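Acyl-CoA dehydrogenase (Bacillus anthracis, PDB 3OWA) probably catalyses the FAD-dependent alpha,beta-dehydrogenation of acyl-CoA thioesters, as other members of the acyl-CoA dehydrogenase family do. Local coordinates at residues L80-P85 with I91-V96; G330-R335 with K348-S353. All coordinates share one frame; numbering follows the deposited sequence.

Interaction 1: residues L80-P85 with I91-V96; sequences LGADVP and IGLDKV
Gly81 O takes the N-H of Ile91 at 3.0 Å from Ile91 N, a nearly straight bond (163° at the hydrogen) that arrives above the carbonyl plane. The opposite face of the same carbonyl is used by Val84 N, which closes a type I beta turn from Gly81 to Val84, so one oxygen both shapes the turn and ties it to the returning chain. Ala82 comes next. Ala82 O accepts Leu93 N in the carbonyl plane, 2.7 Å away but noticeably bent at the hydrogen, while its methyl CB lies 3.9 Å from Leu93 CD1; a side chain this small lets the two backbones come close. Ile91 lies alongside, CG1 3.9 Å from Ala82 CA. Asp83 starts out away from 91-96, but its carboxylate bends back: with CG beside its own backbone N (chi1 -75°), OD2 lies near Lys95 CD and CE and reaches water 1, which donates to it and to Leu93 O. Asp83 OD2 also hydrogen-bonds Ser98 OG in helix 95-105. Lys95 NZ stays 4.4 Å from Asp83 OD2, beyond a salt bridge, and gives the water only a weak bond. Val84 O then receives Gly92 N at 2.9 Å, and Pro85 CA packs against Gly92 CA. Gly92 has a positive phi (43°), which glycine adopts easily. The whole is a compact loop closed on itself by three backbone bonds, leading into the N-cap of helix 95-105, where Asp94 caps Ser97 N. Around this N-terminal-domain loop, Ala82 touches helix 95-105, Leu80 packs on helix 110-122, Leu93 meets Ile40 of helix 35-52, and Lys95 and Val96 lean on helix 305-336.

Interaction 2: residues G330-R335 with K348-S353; sequences GLFESR and KAVAAS
Phe332 and Ser353 make the heart of this apolar contact, with Ser353 CB set at the edge of the Phe332 ring, near its plane, 3.5 Å from CE2. Two further van der Waals contacts extend it. Val350 puts CG1 3.9 Å from Phe332 CZ, one methyl of the branched side chain against the far end of the ring, and Arg335 lays its CB 3.9 Å from Ser353 CB. Phe332 reaches across because its CG stands anti to the backbone N (chi1 -169°), which carries the ring toward the other helix; a long flat side chain suits a gap where the axes come no closer than 9.5 Å. Of its side chain, Arg335 brings CB and CG to the contact, for the chain bends at chi2 (73°) and leads the guanidinium away, toward a long, weak ion pair with Glu356.

Among polar groups, the ring also meets backbone oxygen: Phe332 CE2 is 3.3 Å from Val350 O, approached obliquely. Ser353 keeps its hydroxyl within its own helix, OG donating to Ala349 O at 2.9 Å, while Ser353 N reaches that carbonyl from the opposite face of its plane. The small serine thus settles its own polar end and offers a slim methylene to the ring. Ser353 O is buried by the contact without a partner in the model.

Outside partners place the ring further: Lys95 makes a cation-pi contact with it, Tyr270 of helix 257-293 touches it, and Val350 rests on Leu128 of helix 124-129. The two helix segments run at 142°, roughly antiparallel but well inclined, within the alpha-helical C-terminal domain of the acyl-CoA dehydrogenase fold; this is side-chain packing between helix 305-336 and short helix 348-355, which comes after helix 341-346.

How the interactions relate
Interaction 1 is partly buried, with Ile91 and Gly92 exposed, and belongs to the N-terminal domain; interaction 2 is a buried helix-helix contact of the C-terminal domain. Their chemistry follows: backbone bonds and a water close the irregular loop, whereas helices whose main chains already bond internally meet through side chains. Their centres lie about 14 Å apart, and the two touch directly at the start of helix 95-105. Glu333 OE1 probably accepts a hydrogen bond from Lys95 N at 3.0 Å, and Lys95 CD packs 3.6 Å from Phe332 CE1. Residues 94-96 and 332-333 therefore join the two domains, and Lys95 and Phe332 each serve both settings.

Interaction 1: residues L80-P85 with I91-V96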
loop_
_atom_site.group_PDB
_atom_site.type_symbol
_atom_site.label_atom_id
_atom_site.label_comp_id
_atom_site.label_asym_id
_atom_site.label_seq_id
_atom_site.Cartn_x
_atom_site.Cartn_y
_atom_site.Cartn_z
ATOM N N LEU A 80 1.000 19.966 -26.559
ATOM C CA LEU A 80 -0.248 20.388 -25.952
ATOM C C LEU A 80 -1.429 20.339 -26.902
ATOM O O LEU A 80 -2.560 20.627 -26.504
ATOM C CB LEU A 80 -0.114 21.814 -25.414
ATOM C CG LEU A 80 0.866 22.063 -24.263
ATOM C CD1 LEU A 80 0.523 23.397 -23.641
ATOM C CD2 LEU A 80 0.763 20.987 -23.217
ATOM N N GLY A 81 -1.170 20.040 -28.167
ATOM C CA GLY A 81 -2.216 20.092 -29.175
ATOM C C GLY A 81 -2.449 18.808 -29.953
ATOM O O GLY A 81 -3.080 18.847 -31.004
ATOM N N ALA A 82 -1.965 17.671 -29.431
ATOM C CA ALA A 82 -2.083 16.379 -30.123
ATOM C C ALA A 82 -3.538 15.931 -30.324
ATOM O O ALA A 82 -3.864 15.343 -31.343
ATOM C CB ALA A 82 -1.246 15.287 -29.416
ATOM N N ASP A 83 -4.399 16.226 -29.353
ATOM C CA ASP A 83 -5.817 15.846 -29.407
ATOM C C ASP A 83 -6.702 16.974 -29.947
ATOM O O ASP A 83 -7.930 16.867 -29.931
ATOM C CB ASP A 83 -6.338 15.446 -28.012
ATOM C CG ASP A 83 -5.850 14.064 -27.552
ATOM O OD1 ASP A 83 -5.614 13.917 -26.334
ATOM O OD2 ASP A 83 -5.716 13.129 -28.385
ATOM N N VAL A 84 -6.089 18.058 -30.389
ATOM C CA VAL A 84 -6.850 19.154 -30.995
ATOM C C VAL A 84 -6.715 19.091 -32.524
ATOM O O VAL A 84 -5.597 19.059 -33.035
ATOM C CB VAL A 84 -6.377 20.512 -30.437
ATOM C CG1 VAL A 84 -6.998 21.721 -31.198
ATOM C CG2 VAL A 84 -6.666 20.571 -28.915
ATOM N N PRO A 85 -7.856 19.056 -33.255
ATOM C CA PRO A 85 -7.793 19.051 -34.735
ATOM C C PRO A 85 -6.992 20.224 -35.297
ATOM O O PRO A 85 -6.919 21.317 -34.688
ATOM C CB PRO A 85 -9.258 19.143 -35.156
ATOM C CG PRO A 85 -10.026 18.578 -33.988
ATOM C CD PRO A 85 -9.252 19.044 -32.774
ATOM N N ILE A 91 -2.472 19.827 -33.728
ATOM C CA ILE A 91 -1.713 19.010 -34.692
ATOM C C ILE A 91 -2.415 17.696 -35.013
ATOM O O ILE A 91 -1.891 16.872 -35.768
ATOM C CB ILE A 91 -0.217 18.818 -34.300
ATOM C CG1 ILE A 91 -0.087 18.079 -32.965
ATOM C CG2 ILE A 91 0.533 20.198 -34.277
ATOM C CD1 ILE A 91 1.315 17.443 -32.761
ATOM N N GLY A 92 -3.598 17.514 -34.438
ATOM C CA GLY A 92 -4.463 16.372 -34.746
ATOM C C GLY A 92 -3.821 14.992 -34.863
ATOM O O GLY A 92 -3.992 14.327 -35.877
ATOM N N LEU A 93 -3.097 14.542 -33.829
ATOM C CA LEU A 93 -2.542 13.173 -33.845
ATOM C C LEU A 93 -3.622 12.142 -33.498
ATOM O O LEU A 93 -4.708 12.500 -33.042
ATOM C CB LEU A 93 -1.298 13.047 -32.952
ATOM C CG LEU A 93 -0.152 14.052 -33.210
ATOM C CD1 LEU A 93 1.013 13.837 -32.259
ATOM C CD2 LEU A 93 0.367 14.034 -34.656
ATOM N N ASP A 94 -3.341 10.869 -33.756
ATOM C CA ASP A 94 -4.242 9.790 -33.358
ATOM C C ASP A 94 -4.169 9.520 -31.838
ATOM O O ASP A 94 -3.308 10.072 -31.142
ATOM C CB ASP A 94 -3.981 8.514 -34.182
ATOM C CG ASP A 94 -2.668 7.818 -33.819
ATOM O OD1 ASP A 94 -2.185 7.026 -34.656
ATOM O OD2 ASP A 94 -2.106 8.029 -32.730
ATOM N N LYS A 95 -5.077 8.684 -31.332
ATOM C CA LYS A 95 -5.180 8.465 -29.889
ATOM C C LYS A 95 -3.983 7.692 -29.298
ATOM O O LYS A 95 -3.665 7.838 -28.092
ATOM C CB LYS A 95 -6.483 7.741 -29.540
ATOM C CG LYS A 95 -7.749 8.501 -29.905
ATOM C CD LYS A 95 -7.898 9.764 -29.095
ATOM C CE LYS A 95 -8.830 10.758 -29.785
ATOM N NZ LYS A 95 -8.418 11.021 -31.186
ATOM N N VAL A 96 -3.328 6.885 -30.121
ATOM C CA VAL A 96 -2.139 6.168 -29.695
ATOM C C VAL A 96 -1.016 7.134 -29.382
ATOM O O VAL A 96 -0.372 7.014 -28.354
ATOM C CB VAL A 96 -1.692 5.099 -30.723
ATOM C CG1 VAL A 96 -0.388 4.457 -30.274
ATOM C CG2 VAL A 96 -2.764 4.020 -30.870
HETATM O O HOH W 1 -5.382 12.165 -30.640
#

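Interaction 2: residues G330-R335 with K348-S353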
loop_
_atom_site.group_PDB
_atom_site.type_symbol
_atom_site.label_atom_id
_atom_site.label_comp_id
_atom_site.label_asym_id
_atom_site.label_seq_id
_atom_site.Cartn_x
_atom_site.Cartn_y
_atom_site.Cartn_z
ATOM N N GLY A 330 -6.398 1.177 -28.374
ATOM C CA GLY A 330 -6.680 0.555 -29.665
ATOM C C GLY A 330 -8.149 0.431 -30.040
ATOM O O GLY A 330 -8.494 0.620 -31.206
ATOM N N LEU A 331 -9.020 0.113 -29.074
ATOM C CA LEU A 331 -10.467 0.023 -29.356
ATOM C C LEU A 331 -11.038 1.388 -29.748
ATOM O O LEU A 331 -11.839 1.504 -30.693
ATOM C CB LEU A 331 -11.254 -0.558 -28.176
ATOM C CG LEU A 331 -11.059 -2.041 -27.866
ATOM C CD1 LEU A 331 -11.553 -2.386 -26.475
ATOM C CD2 LEU A 331 -11.692 -2.963 -28.956
ATOM N N PHE A 332 -10.621 2.413 -29.009
ATOM C CA PHE A 332 -10.978 3.792 -29.299
ATOM C C PHE A 332 -10.526 4.157 -30.739
ATOM O O PHE A 332 -11.337 4.644 -31.541
ATOM C CB PHE A 332 -10.372 4.696 -28.204
ATOM C CG PHE A 332 -10.864 6.123 -28.206
ATOM C CD1 PHE A 332 -10.255 7.065 -27.368
ATOM C CD2 PHE A 332 -11.908 6.553 -29.045
ATOM C CE1 PHE A 332 -10.695 8.425 -27.350
ATOM C CE2 PHE A 332 -12.346 7.900 -29.043
ATOM C CZ PHE A 332 -11.748 8.832 -28.192
ATOM N N GLU A 333 -9.260 3.884 -31.070
ATOM C CA GLU A 333 -8.710 4.186 -32.406
ATOM C C GLU A 333 -9.440 3.474 -33.545
ATOM O O GLU A 333 -9.608 4.040 -34.626
ATOM C CB GLU A 333 -7.218 3.846 -32.508
ATOM C CG GLU A 333 -6.271 5.036 -32.520
ATOM C CD GLU A 333 -6.588 6.072 -33.593
ATOM O OE1 GLU A 333 -6.887 7.218 -33.199
ATOM O OE2 GLU A 333 -6.539 5.763 -34.814
ATOM N N SER A 334 -9.861 2.234 -33.320
ATOM C CA SER A 334 -10.521 1.513 -34.396
ATOM C C SER A 334 -11.994 1.924 -34.530
ATOM O O SER A 334 -12.612 1.703 -35.567
ATOM C CB SER A 334 -10.334 0.000 -34.275
ATOM O OG SER A 334 -11.160 -0.525 -33.270
ATOM N N ARG A 335 -12.544 2.533 -33.488
ATOM C CA ARG A 335 -13.882 3.091 -33.573
ATOM C C ARG A 335 -13.819 4.448 -34.286
ATOM O O ARG A 335 -14.737 4.815 -35.036
ATOM C CB ARG A 335 -14.480 3.233 -32.178
ATOM C CG ARG A 335 -15.964 3.019 -32.116
ATOM C CD ARG A 335 -16.307 1.553 -32.276
ATOM N NE ARG A 335 -17.621 1.224 -31.720
ATOM C CZ ARG A 335 -18.152 -0.001 -31.715
ATOM N NH1 ARG A 335 -17.493 -1.026 -32.244
ATOM N NH2 ARG A 335 -19.356 -0.208 -31.186
ATOM N N LYS A 348 -18.790 15.140 -31.193
ATOM C CA LYS A 348 -19.791 14.261 -30.600
ATOM C C LYS A 348 -19.490 12.781 -30.906
ATOM O O LYS A 348 -19.589 11.925 -30.018
ATOM C CB LYS A 348 -21.185 14.634 -31.099
ATOM C CG LYS A 348 -22.296 14.171 -30.195
ATOM C CD LYS A 348 -23.654 14.394 -30.860
ATOM C CE LYS A 348 -24.694 13.464 -30.247
ATOM N NZ LYS A 348 -24.463 12.042 -30.653
ATOM N N ALA A 349 -19.100 12.486 -32.143
ATOM C CA ALA A 349 -18.772 11.111 -32.516
ATOM C C ALA A 349 -17.461 10.600 -31.889
ATOM O O ALA A 349 -17.345 9.408 -31.624
ATOM C CB ALA A 349 -18.764 10.925 -34.044
ATOM N N VAL A 350 -16.484 11.489 -31.676
ATOM C CA VAL A 350 -15.243 11.132 -30.966
ATOM C C VAL A 350 -15.604 10.708 -29.537
ATOM O O VAL A 350 -15.204 9.645 -29.083
ATOM C CB VAL A 350 -14.186 12.291 -30.946
ATOM C CG1 VAL A 350 -12.837 11.800 -30.396
ATOM C CG2 VAL A 350 -13.998 12.914 -32.333
ATOM N N ALA A 351 -16.396 11.523 -28.854
ATOM C CA ALA A 351 -16.858 11.202 -27.492
ATOM C C ALA A 351 -17.571 9.832 -27.410
ATOM O O ALA A 351 -17.267 9.034 -26.518
ATOM C CB ALA A 351 -17.745 12.333 -26.935
ATOM N N ALA A 352 -18.488 9.558 -28.345
ATOM C CA ALA A 352 -19.181 8.266 -28.392
ATOM C C ALA A 352 -18.239 7.106 -28.720
ATOM O O ALA A 352 -18.447 6.008 -28.256
ATOM C CB ALA A 352 -20.343 8.310 -29.375
ATOM N N SER A 353 -17.181 7.362 -29.485
ATOM C CA SER A 353 -16.205 6.323 -29.848
ATOM C C SER A 353 -15.451 5.800 -28.638
ATOM O O SER A 353 -14.961 4.672 -28.649
ATOM C CB SER A 353 -15.177 6.831 -30.867
ATOM O OG SER A 353 -15.757 7.068 -32.144
#